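Local structure of glucuronan lyase A (Trichoderma reesei, 2ZZJ) at residues Glu66-Phe72 against Val154-Trp160; Thr41-Thr45 against Trp204-Met210; Val27-Lys33 against Trp220-Val224; Phe92-Arg96 against Val187-Phe193. The protein is an endo-beta-1,4-glucuronan lyase with a calcium-binding beta-jelly-roll fold, and probably cleaves the backbone of the polysaccharide glucuronan. All blocks are in the same frame, centred on the assembly; numbering follows the deposited sequence.

Contact 1: residues Glu66-Phe72 against Val154-Trp160; sequences EEQFYGF and VVLQIKW
Q157 lies alongside F69, the two pointing the same way from antiparallel strands 66-72 and 154-160, and puts its CG over one face of the F69 ring, 3.7 Å from the ring centroid. With CG anti to the backbone N (chi1 175°), the extended chain carries the amide across the rim at F69 CZ, ring and amide planes only 20° apart. On the other face of the sheet, Y70 and W160 meet rim to rim at a steep tilt of 72°. W160 NE1 donates to Y70 OH (3.0 Å), the oxygen lying somewhat out of the indole plane; that hydroxyl is also bonded to G61 O. I158 CG2 covers one face of W160. Farther along, V154 CB sits 4.0 Å from the centroid of F72, over its face. Replacing W160 by an alanine would probably leave Y70 OH without its indole donor and open a gap beside I158 CG2 and Y70 CE2. Backbone bonds between Q68 and I158, Y70 and L156, and F72 and V154 hold the two strands together. Y70 OH is thus satisfied in the jelly-roll interior, while the packing of W160 and F92 against the ring would limit its rotation.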
# COMPACT_ATOMS: atom_id res chain seq x y z
N GLU A 66 -5.44 12.87 12.79
CA GLU A 66 -6.04 11.69 13.41
C GLU A 66 -5.05 10.54 13.50
O GLU A 66 -4.06 10.51 12.76
CB GLU A 66 -7.26 11.25 12.64
CG GLU A 66 -6.96 10.84 11.23
CD GLU A 66 -8.20 10.53 10.45
OE1 GLU A 66 -9.31 10.74 10.97
OE2 GLU A 66 -8.08 10.06 9.30
N GLU A 67 -5.30 9.63 14.44
CA GLU A 67 -4.57 8.37 14.52
C GLU A 67 -5.51 7.35 13.93
O GLU A 67 -6.74 7.43 14.15
CB GLU A 67 -4.27 8.00 15.98
CG GLU A 67 -3.50 6.64 16.09
CD GLU A 67 -3.64 5.92 17.46
OE1 GLU A 67 -2.66 5.28 17.89
OE2 GLU A 67 -4.72 5.98 18.09
N GLN A 68 -4.95 6.41 13.15
CA GLN A 68 -5.74 5.28 12.63
C GLN A 68 -4.89 4.01 12.66
O GLN A 68 -3.67 4.10 12.59
CB GLN A 68 -6.18 5.56 11.20
CG GLN A 68 -7.19 6.74 11.02
CD GLN A 68 -8.62 6.35 11.40
OE1 GLN A 68 -9.38 5.82 10.59
NE2 GLN A 68 -8.98 6.63 12.64
N PHE A 69 -5.55 2.85 12.73
CA PHE A 69 -4.90 1.56 12.50
C PHE A 69 -5.38 1.04 11.14
O PHE A 69 -6.55 1.25 10.74
CB PHE A 69 -5.30 0.54 13.57
CG PHE A 69 -4.65 0.76 14.93
CD1 PHE A 69 -3.58 -0.02 15.35
CD2 PHE A 69 -5.13 1.74 15.80
CE1 PHE A 69 -3.01 0.15 16.61
CE2 PHE A 69 -4.56 1.92 17.07
CZ PHE A 69 -3.51 1.14 17.46
N TYR A 70 -4.49 0.34 10.43
CA TYR A 70 -4.80 -0.31 9.16
C TYR A 70 -4.26 -1.74 9.24
O TYR A 70 -3.16 -1.95 9.75
CB TYR A 70 -4.07 0.40 8.01
CG TYR A 70 -4.41 1.88 7.98
CD1 TYR A 70 -5.49 2.36 7.22
CD2 TYR A 70 -3.70 2.78 8.78
CE1 TYR A 70 -5.83 3.74 7.24
CE2 TYR A 70 -4.05 4.14 8.80
CZ TYR A 70 -5.08 4.59 8.02
OH TYR A 70 -5.42 5.92 8.05
N GLY A 71 -5.00 -2.71 8.71
CA GLY A 71 -4.54 -4.10 8.71
C GLY A 71 -4.90 -4.71 7.36
O GLY A 71 -5.95 -4.39 6.77
N PHE A 72 -4.05 -5.60 6.87
CA PHE A 72 -4.43 -6.44 5.70
C PHE A 72 -3.58 -7.67 5.66
O PHE A 72 -2.48 -7.71 6.27
CB PHE A 72 -4.34 -5.70 4.38
CG PHE A 72 -2.95 -5.18 4.05
CD1 PHE A 72 -2.14 -5.87 3.16
CD2 PHE A 72 -2.48 -4.00 4.64
CE1 PHE A 72 -0.84 -5.39 2.83
CE2 PHE A 72 -1.19 -3.51 4.33
CZ PHE A 72 -0.38 -4.21 3.44
N VAL A 154 -0.14 -7.60 7.96
CA VAL A 154 0.50 -6.30 8.17
C VAL A 154 -0.47 -5.45 8.98
O VAL A 154 -1.69 -5.42 8.67
CB VAL A 154 0.80 -5.57 6.82
CG1 VAL A 154 1.31 -4.13 7.06
CG2 VAL A 154 1.80 -6.36 5.96
N VAL A 155 0.04 -4.83 10.04
CA VAL A 155 -0.73 -3.86 10.80
C VAL A 155 0.09 -2.57 10.88
O VAL A 155 1.32 -2.62 11.17
CB VAL A 155 -1.12 -4.35 12.21
CG1 VAL A 155 -1.89 -3.23 12.97
CG2 VAL A 155 -1.97 -5.64 12.15
N LEU A 156 -0.57 -1.45 10.59
CA LEU A 156 0.05 -0.13 10.73
C LEU A 156 -0.69 0.63 11.82
O LEU A 156 -1.93 0.61 11.89
CB LEU A 156 -0.04 0.68 9.44
CG LEU A 156 0.25 -0.03 8.11
CD1 LEU A 156 -0.05 0.92 6.92
CD2 LEU A 156 1.66 -0.45 8.07
N GLN A 157 0.05 1.29 12.70
CA GLN A 157 -0.59 2.27 13.59
C GLN A 157 0.06 3.60 13.29
O GLN A 157 1.25 3.73 13.51
CB GLN A 157 -0.37 1.88 15.04
CG GLN A 157 -0.91 2.94 16.01
CD GLN A 157 -0.57 2.65 17.45
OE1 GLN A 157 0.18 1.72 17.75
NE2 GLN A 157 -1.11 3.47 18.36
N ILE A 158 -0.69 4.55 12.76
CA ILE A 158 -0.09 5.78 12.31
C ILE A 158 -0.86 6.95 12.88
O ILE A 158 -2.08 7.03 12.68
CB ILE A 158 0.00 5.89 10.76
CG1 ILE A 158 0.80 4.70 10.18
CG2 ILE A 158 0.73 7.20 10.34
CD1 ILE A 158 0.82 4.62 8.67
N LYS A 159 -0.16 7.89 13.54
CA LYS A 159 -0.78 9.18 13.84
C LYS A 159 -0.33 10.15 12.75
O LYS A 159 0.87 10.43 12.62
CB LYS A 159 -0.37 9.68 15.22
CG LYS A 159 -0.89 11.07 15.55
CD LYS A 159 -0.32 11.50 16.91
CE LYS A 159 -0.66 12.96 17.24
NZ LYS A 159 -2.13 13.20 17.27
N TRP A 160 -1.30 10.59 11.95
CA TRP A 160 -1.05 11.44 10.78
C TRP A 160 -0.91 12.89 11.25
O TRP A 160 -1.89 13.50 11.67
CB TRP A 160 -2.19 11.30 9.78
CG TRP A 160 -2.38 9.86 9.27
CD1 TRP A 160 -3.38 8.98 9.60
CD2 TRP A 160 -1.50 9.15 8.37
NE1 TRP A 160 -3.19 7.77 8.94
CE2 TRP A 160 -2.06 7.85 8.18
CE3 TRP A 160 -0.30 9.49 7.71
CZ2 TRP A 160 -1.46 6.90 7.34
CZ3 TRP A 160 0.30 8.54 6.87
CH2 TRP A 160 -0.28 7.26 6.70

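Contact 2: residues Thr41-Thr45 against Trp204-Met210; sequences TQTYT and WHDDGHM
Y44 and W204 form an edge-to-face aromatic pair that joins the loop just after strand 37-43 to helix 202-207 of the jelly roll, and M210 adds a Met-aromatic contact. The edge of Y44 faces the indole, with CD1 of Y44 3.6 Å from CD2 of W204 and the ring planes 72° apart. Y44 CB stands almost squarely over the six-membered ring of W204, 3.8 Å from its centroid. A CG anti to the backbone N (chi1 -175°) directs the tyrosine ring out over the indole. M210 CB lies 3.7 Å from the centroid of Y44, directly above the middle of the ring, while SD approaches obliquely beside Y44 CB and the bend at chi3 brings CE to Y44 CD2. At the indole rim, Q42 CB meets CZ3 of W204, and Q42 O lies at the edge near the ring plane. One shell out, W204 is fixed by a hydrogen bond from NE1 to Y87 OH and by an edge-to-face contact with Y52. G208, with positive phi, takes the chain out of the helix toward M210, and Q85 NE2 bonds both D207 OD2 and H209 O. Y44 is held through its backbone by G215. A single water closes the far end, 2.7 Å from Y44 OH and donating to W204 O at 3.0 Å.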
# COMPACT_ATOMS: atom_id res chain seq x y z
N THR A 41 -3.40 -9.31 -10.41
CA THR A 41 -2.30 -9.67 -11.34
C THR A 41 -1.90 -8.49 -12.22
O THR A 41 -2.73 -7.58 -12.49
CB THR A 41 -2.62 -10.92 -12.22
OG1 THR A 41 -3.42 -10.55 -13.35
CG2 THR A 41 -3.32 -11.99 -11.39
N GLN A 42 -0.64 -8.49 -12.63
CA GLN A 42 -0.17 -7.53 -13.62
C GLN A 42 0.76 -8.23 -14.62
O GLN A 42 1.43 -9.21 -14.27
CB GLN A 42 0.56 -6.34 -12.99
CG GLN A 42 -0.37 -5.17 -12.62
CD GLN A 42 -0.93 -4.52 -13.90
OE1 GLN A 42 -0.35 -4.69 -14.99
NE2 GLN A 42 -2.05 -3.79 -13.79
N THR A 43 0.78 -7.74 -15.85
CA THR A 43 1.53 -8.41 -16.93
C THR A 43 2.35 -7.37 -17.64
O THR A 43 1.82 -6.35 -18.12
CB THR A 43 0.58 -9.11 -17.95
OG1 THR A 43 -0.20 -10.11 -17.29
CG2 THR A 43 1.39 -9.78 -19.09
N TYR A 44 3.66 -7.59 -17.71
CA TYR A 44 4.55 -6.64 -18.36
C TYR A 44 4.28 -6.73 -19.87
O TYR A 44 4.09 -7.84 -20.37
CB TYR A 44 6.03 -6.97 -18.07
CG TYR A 44 6.98 -5.92 -18.62
CD1 TYR A 44 7.02 -4.63 -18.10
CD2 TYR A 44 7.84 -6.22 -19.70
CE1 TYR A 44 7.88 -3.66 -18.62
CE2 TYR A 44 8.70 -5.26 -20.23
CZ TYR A 44 8.72 -3.99 -19.71
OH TYR A 44 9.57 -3.03 -20.22
N THR A 45 4.26 -5.59 -20.55
CA THR A 45 3.98 -5.53 -22.01
C THR A 45 4.99 -4.56 -22.64
O THR A 45 4.85 -3.34 -22.53
CB THR A 45 2.53 -5.08 -22.34
OG1 THR A 45 2.31 -3.78 -21.78
CG2 THR A 45 1.48 -6.03 -21.77
N TRP A 204 8.45 -1.08 -13.23
CA TRP A 204 8.33 -1.42 -14.64
C TRP A 204 8.21 -0.13 -15.47
O TRP A 204 8.91 0.03 -16.49
CB TRP A 204 7.11 -2.32 -14.92
CG TRP A 204 7.22 -3.73 -14.48
CD1 TRP A 204 8.34 -4.36 -13.96
CD2 TRP A 204 6.21 -4.75 -14.58
NE1 TRP A 204 8.07 -5.68 -13.72
CE2 TRP A 204 6.77 -5.95 -14.08
CE3 TRP A 204 4.86 -4.75 -15.00
CZ2 TRP A 204 6.05 -7.14 -13.99
CZ3 TRP A 204 4.14 -5.95 -14.92
CH2 TRP A 204 4.74 -7.13 -14.41
N HIS A 205 7.37 0.79 -15.02
CA HIS A 205 7.23 2.08 -15.70
C HIS A 205 8.39 3.03 -15.36
O HIS A 205 9.05 3.54 -16.26
CB HIS A 205 5.88 2.73 -15.36
CG HIS A 205 5.81 4.18 -15.71
ND1 HIS A 205 6.34 5.17 -14.90
CD2 HIS A 205 5.30 4.81 -16.80
CE1 HIS A 205 6.14 6.34 -15.48
NE2 HIS A 205 5.52 6.15 -16.62
N ASP A 206 8.64 3.24 -14.07
CA ASP A 206 9.64 4.20 -13.63
C ASP A 206 11.03 3.91 -14.21
O ASP A 206 11.78 4.85 -14.50
CB ASP A 206 9.72 4.26 -12.10
CG ASP A 206 8.39 4.66 -11.44
OD1 ASP A 206 7.44 5.09 -12.13
OD2 ASP A 206 8.30 4.54 -10.20
N ASP A 207 11.35 2.63 -14.41
CA ASP A 207 12.71 2.26 -14.80
C ASP A 207 12.88 2.14 -16.31
O ASP A 207 14.01 2.14 -16.81
CB ASP A 207 13.15 0.96 -14.15
CG ASP A 207 13.34 1.06 -12.65
OD1 ASP A 207 13.23 2.17 -12.05
OD2 ASP A 207 13.60 -0.01 -12.06
N GLY A 208 11.76 2.00 -17.02
CA GLY A 208 11.77 1.83 -18.46
C GLY A 208 11.97 0.40 -18.93
O GLY A 208 12.09 0.15 -20.13
N HIS A 209 12.02 -0.55 -17.99
CA HIS A 209 12.24 -1.96 -18.33
C HIS A 209 11.90 -2.79 -17.11
O HIS A 209 11.79 -2.26 -16.00
CB HIS A 209 13.71 -2.23 -18.70
CG HIS A 209 14.66 -1.95 -17.59
ND1 HIS A 209 15.08 -0.67 -17.27
CD2 HIS A 209 15.22 -2.76 -16.66
CE1 HIS A 209 15.88 -0.72 -16.22
NE2 HIS A 209 15.97 -1.98 -15.83
N MET A 210 11.78 -4.10 -17.34
CA MET A 210 11.58 -5.09 -16.32
C MET A 210 12.84 -5.91 -16.09
O MET A 210 13.43 -6.43 -17.04
CB MET A 210 10.44 -6.01 -16.73
CG MET A 210 10.36 -7.24 -15.87
SD MET A 210 9.21 -8.49 -16.45
CE MET A 210 10.02 -9.11 -17.92
O HOH W 1 8.98 -0.51 -19.42

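Contact 3: residues Val27-Lys33 against Trp220-Val224; sequences VSNVVFK and WYDEV. With CA (calcium ion), chain B.
D222 OD2 is gripped by a calcium ion at 2.6 Å and by the backbone N-H groups of K33, at 3.1 Å, and, weakly, of F32. The K33 N-H comes from above the carboxylate plane. D222 OD1 also binds the metal (2.4 Å), so the aspartate is bidentate; with its CG anti to the backbone N (chi1 -158°), the carboxylate extends from the strand toward the 27-33 loop. K33 O at 2.3 Å from calcium, two waters, D7 O and S36 O bring the ligands to seven. K33 NZ forms a salt bridge with E223 OE1 (2.8 Å), again from above the carboxylate plane. E223 OE2 accepts from a metal-bound water and pairs with Y5 OH, which makes E223 a second-shell residue of the site. At the other end, V30 CG1 lies over the five-membered ring of W220, 3.7 Å from its centroid, with V27 CG2 at the indole edge. A water links W220 NE1 to N29 OD1. Strand 216-227, with a G1 beta bulge at E223 and V224, runs between strands 37-43 and 66-76, bonded through Y221 to L38 and through D222 to A73, and the loop arches over its outer face.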
# COMPACT_ATOMS: atom_id res chain seq x y z
N VAL A 27 -11.44 -15.01 -5.61
CA VAL A 27 -11.08 -16.42 -5.71
C VAL A 27 -11.48 -17.11 -4.41
O VAL A 27 -11.67 -16.45 -3.39
CB VAL A 27 -9.55 -16.60 -5.98
CG1 VAL A 27 -9.15 -15.88 -7.27
CG2 VAL A 27 -8.69 -16.09 -4.77
N SER A 28 -11.64 -18.43 -4.47
CA SER A 28 -11.97 -19.24 -3.31
C SER A 28 -10.93 -20.32 -3.00
O SER A 28 -11.05 -21.03 -1.98
CB SER A 28 -13.39 -19.83 -3.45
OG SER A 28 -13.56 -20.40 -4.76
N ASN A 29 -9.90 -20.43 -3.84
CA ASN A 29 -8.86 -21.46 -3.66
C ASN A 29 -7.63 -21.05 -2.88
O ASN A 29 -6.94 -21.89 -2.33
CB ASN A 29 -8.42 -22.05 -5.01
CG ASN A 29 -7.82 -21.01 -5.95
OD1 ASN A 29 -8.13 -19.81 -5.87
ND2 ASN A 29 -6.97 -21.47 -6.88
N VAL A 30 -7.36 -19.74 -2.83
CA VAL A 30 -6.21 -19.21 -2.11
C VAL A 30 -6.81 -18.11 -1.24
O VAL A 30 -7.14 -17.05 -1.74
CB VAL A 30 -5.14 -18.63 -3.07
CG1 VAL A 30 -3.96 -18.03 -2.28
CG2 VAL A 30 -4.63 -19.72 -4.08
N VAL A 31 -7.01 -18.42 0.03
CA VAL A 31 -7.82 -17.59 0.93
C VAL A 31 -7.15 -17.53 2.29
O VAL A 31 -6.65 -18.53 2.78
CB VAL A 31 -9.26 -18.16 1.05
CG1 VAL A 31 -10.01 -17.52 2.20
CG2 VAL A 31 -10.02 -17.95 -0.26
N PHE A 32 -7.14 -16.35 2.93
CA PHE A 32 -6.61 -16.27 4.27
C PHE A 32 -7.65 -16.65 5.36
O PHE A 32 -7.34 -17.40 6.28
CB PHE A 32 -6.02 -14.86 4.55
CG PHE A 32 -5.54 -14.68 5.96
CD1 PHE A 32 -4.44 -15.41 6.44
CD2 PHE A 32 -6.19 -13.79 6.82
CE1 PHE A 32 -3.99 -15.28 7.76
CE2 PHE A 32 -5.75 -13.63 8.16
CZ PHE A 32 -4.65 -14.39 8.63
N LYS A 33 -8.86 -16.14 5.24
CA LYS A 33 -9.92 -16.39 6.23
C LYS A 33 -11.22 -16.47 5.46
O LYS A 33 -11.38 -15.78 4.44
CB LYS A 33 -9.95 -15.26 7.26
CG LYS A 33 -10.80 -15.52 8.49
CD LYS A 33 -10.89 -14.30 9.45
CE LYS A 33 -9.51 -13.88 10.01
NZ LYS A 33 -9.55 -12.75 11.05
N TRP A 220 -2.18 -11.95 -3.73
CA TRP A 220 -3.52 -12.12 -3.17
C TRP A 220 -3.67 -11.22 -1.93
O TRP A 220 -2.66 -10.91 -1.28
CB TRP A 220 -3.75 -13.57 -2.75
CG TRP A 220 -3.88 -14.53 -3.89
CD1 TRP A 220 -5.04 -15.13 -4.35
CD2 TRP A 220 -2.84 -14.99 -4.74
NE1 TRP A 220 -4.75 -15.98 -5.43
CE2 TRP A 220 -3.41 -15.90 -5.68
CE3 TRP A 220 -1.47 -14.74 -4.80
CZ2 TRP A 220 -2.65 -16.52 -6.66
CZ3 TRP A 220 -0.71 -15.40 -5.78
CH2 TRP A 220 -1.30 -16.26 -6.69
N TYR A 221 -4.91 -10.81 -1.63
CA TYR A 221 -5.20 -9.98 -0.47
C TYR A 221 -6.44 -10.49 0.23
O TYR A 221 -7.33 -11.08 -0.41
CB TYR A 221 -5.49 -8.54 -0.91
CG TYR A 221 -4.29 -7.82 -1.44
CD1 TYR A 221 -3.54 -7.00 -0.60
CD2 TYR A 221 -3.90 -7.96 -2.76
CE1 TYR A 221 -2.39 -6.30 -1.08
CE2 TYR A 221 -2.75 -7.28 -3.26
CZ TYR A 221 -2.03 -6.46 -2.42
OH TYR A 221 -0.96 -5.78 -2.96
N ASP A 222 -6.54 -10.19 1.51
CA ASP A 222 -7.72 -10.55 2.28
C ASP A 222 -7.76 -9.75 3.57
O ASP A 222 -6.75 -9.18 3.98
CB ASP A 222 -7.64 -12.05 2.58
CG ASP A 222 -9.01 -12.67 2.91
OD1 ASP A 222 -10.04 -11.94 2.99
OD2 ASP A 222 -9.03 -13.90 3.08
N GLU A 223 -8.92 -9.76 4.24
CA GLU A 223 -9.05 -9.32 5.59
C GLU A 223 -8.45 -7.90 5.78
O GLU A 223 -7.51 -7.71 6.56
CB GLU A 223 -8.38 -10.38 6.52
CG GLU A 223 -8.82 -10.36 7.95
CD GLU A 223 -10.30 -10.80 8.17
OE1 GLU A 223 -10.67 -10.78 9.36
OE2 GLU A 223 -11.06 -11.12 7.21
N VAL A 224 -9.00 -6.93 5.05
CA VAL A 224 -8.53 -5.54 5.14
C VAL A 224 -9.45 -4.77 6.07
O VAL A 224 -10.68 -4.97 6.03
CB VAL A 224 -8.54 -4.85 3.74
CG1 VAL A 224 -7.86 -3.45 3.81
CG2 VAL A 224 -7.82 -5.72 2.67
CA CA B . -11.62 -13.78 3.25
O HOH W 2 -6.18 -17.94 -6.85
O HOH W 3 -11.97 -12.95 5.48
O HOH W 4 -14.02 -14.37 2.98

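Contact 4: residues Phe92-Arg96 against Val187-Phe193; sequences FIANR and VDDDSVF
R96, just past strand 92-95, reaches back to S191 and D189. From CB its CG turns anti to the carbonyl carbon and passes S191 OG at 3.5 Å; CD follows the same hydroxyl; then a bend at chi3 (77°) swings the guanidinium onto the aspartate. NE and NH2 of R96 both donate to D189 OD2, each at 2.9 Å, in a side-on salt bridge. NE uses the syn lone pair of that oxygen, whereas NH2 meets it from above the carboxylate plane, the guanidinium and carboxylate planes being 40° apart. V187 CG2 lies over a face of the guanidinium, and NH1 bonds Y128 O. The other oxygen, D189 OD1, accepts from S191 OG (2.7 Å) and from S191 N, both from one face of its plane. R129 also pairs with D189 OD2, so one carboxylate gathers two arginines and probably offsets their mutual charge. With an alanine at D189 both arginines would probably lose this shared anion, and S191 OG would be left free to turn. Beyond the turn, A94 CB sits over the centre of the F193 ring, 3.6 Å from its centroid, and Y62 stacks on F193. A water bridges N95 N (2.8 Å) and V192 O where the strands diverge. The bond from S191 N to D189 OD1 closes an Asx turn, here leading into strand 192-197 beside strand 86-95 in a jelly-roll sheet.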
# COMPACT_ATOMS: atom_id res chain seq x y z
N PHE A 92 -1.12 4.94 0.36
CA PHE A 92 -2.01 6.08 0.61
C PHE A 92 -1.72 7.13 -0.42
O PHE A 92 -0.53 7.43 -0.71
CB PHE A 92 -1.75 6.63 2.00
CG PHE A 92 -2.17 5.70 3.10
CD1 PHE A 92 -3.48 5.74 3.60
CD2 PHE A 92 -1.27 4.79 3.64
CE1 PHE A 92 -3.88 4.90 4.64
CE2 PHE A 92 -1.68 3.92 4.68
CZ PHE A 92 -3.00 3.99 5.16
N ILE A 93 -2.79 7.70 -0.97
CA ILE A 93 -2.64 8.64 -2.07
C ILE A 93 -3.82 9.61 -2.15
O ILE A 93 -5.01 9.21 -2.06
CB ILE A 93 -2.40 7.87 -3.42
CG1 ILE A 93 -2.13 8.84 -4.60
CG2 ILE A 93 -3.54 6.87 -3.72
CD1 ILE A 93 -1.82 8.11 -5.87
N ALA A 94 -3.48 10.89 -2.32
CA ALA A 94 -4.48 11.96 -2.46
C ALA A 94 -4.32 12.67 -3.80
O ALA A 94 -3.19 12.86 -4.26
CB ALA A 94 -4.33 12.96 -1.37
N ASN A 95 -5.43 13.07 -4.38
CA ASN A 95 -5.42 14.02 -5.48
C ASN A 95 -5.56 15.40 -4.87
O ASN A 95 -6.50 15.67 -4.10
CB ASN A 95 -6.55 13.73 -6.47
CG ASN A 95 -6.48 14.62 -7.71
OD1 ASN A 95 -5.40 15.06 -8.11
ND2 ASN A 95 -7.61 14.87 -8.31
N ARG A 96 -4.60 16.26 -5.19
CA ARG A 96 -4.48 17.56 -4.59
C ARG A 96 -4.46 18.62 -5.71
O ARG A 96 -3.45 19.31 -5.88
CB ARG A 96 -3.18 17.61 -3.80
CG ARG A 96 -3.17 16.71 -2.60
CD ARG A 96 -1.80 16.56 -2.03
NE ARG A 96 -1.35 17.70 -1.25
CZ ARG A 96 -0.27 18.43 -1.55
NH1 ARG A 96 0.45 18.12 -2.63
NH2 ARG A 96 0.10 19.44 -0.76
N VAL A 187 2.06 15.49 4.79
CA VAL A 187 2.25 16.88 4.40
C VAL A 187 1.32 17.82 5.18
O VAL A 187 0.29 17.39 5.71
CB VAL A 187 2.09 17.10 2.84
CG1 VAL A 187 3.23 16.40 2.08
CG2 VAL A 187 0.76 16.64 2.33
N ASP A 188 1.70 19.09 5.27
CA ASP A 188 0.96 20.04 6.09
C ASP A 188 -0.31 20.63 5.44
O ASP A 188 -0.46 21.86 5.39
CB ASP A 188 1.90 21.15 6.65
CG ASP A 188 2.53 22.02 5.56
OD1 ASP A 188 2.42 21.67 4.36
OD2 ASP A 188 3.13 23.08 5.91
N ASP A 189 -1.21 19.77 4.97
CA ASP A 189 -2.57 20.17 4.57
C ASP A 189 -3.67 19.18 5.04
O ASP A 189 -3.39 18.24 5.78
CB ASP A 189 -2.67 20.45 3.06
CG ASP A 189 -2.59 19.18 2.22
OD1 ASP A 189 -2.91 18.06 2.73
OD2 ASP A 189 -2.23 19.32 1.02
N ASP A 190 -4.91 19.39 4.59
CA ASP A 190 -6.07 18.60 5.06
C ASP A 190 -6.72 17.77 3.93
O ASP A 190 -7.91 17.47 3.97
CB ASP A 190 -7.11 19.50 5.73
CG ASP A 190 -6.53 20.38 6.83
OD1 ASP A 190 -5.68 19.92 7.63
OD2 ASP A 190 -6.95 21.55 6.91
N SER A 191 -5.93 17.40 2.92
CA SER A 191 -6.41 16.50 1.86
C SER A 191 -6.85 15.18 2.52
O SER A 191 -6.31 14.80 3.55
CB SER A 191 -5.28 16.20 0.85
OG SER A 191 -4.41 17.31 0.62
N VAL A 192 -7.83 14.52 1.94
CA VAL A 192 -8.21 13.17 2.36
C VAL A 192 -7.51 12.19 1.42
O VAL A 192 -7.70 12.23 0.22
CB VAL A 192 -9.74 12.96 2.36
CG1 VAL A 192 -10.10 11.51 2.71
CG2 VAL A 192 -10.41 13.93 3.35
N PHE A 193 -6.65 11.35 2.00
CA PHE A 193 -5.86 10.36 1.24
C PHE A 193 -6.64 9.06 1.17
O PHE A 193 -7.18 8.61 2.20
CB PHE A 193 -4.58 10.09 1.98
CG PHE A 193 -3.51 11.14 1.77
CD1 PHE A 193 -2.48 10.92 0.86
CD2 PHE A 193 -3.53 12.35 2.50
CE1 PHE A 193 -1.47 11.87 0.68
CE2 PHE A 193 -2.51 13.32 2.33
CZ PHE A 193 -1.49 13.09 1.42
O HOH W 5 -7.73 12.56 -2.96

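Overall arrangement
Contacts 1 and 3 belong to one sheet and meet where strands 66-76 and 216-227 run side by side, F72 CB lying 3.9 Å from V224 CG2. Contact 4 belongs to the facing sheet; F92 closes the interior against contact 1, its CE1 3.5 Å from Y70 CE1 and its CZ 3.9 Å from W160 CZ2. Calcium is bound at contact 3, about 11 Å from the side chain of F72. Contact 4 lies across the chain's centre from contact 3, their centres 29 Å apart. Contact 2 lies away from the calcium site; its strand 37-43 neighbours strand 216-227 of contact 3, their centres 25 Å and nearest atoms about 7 Å apart.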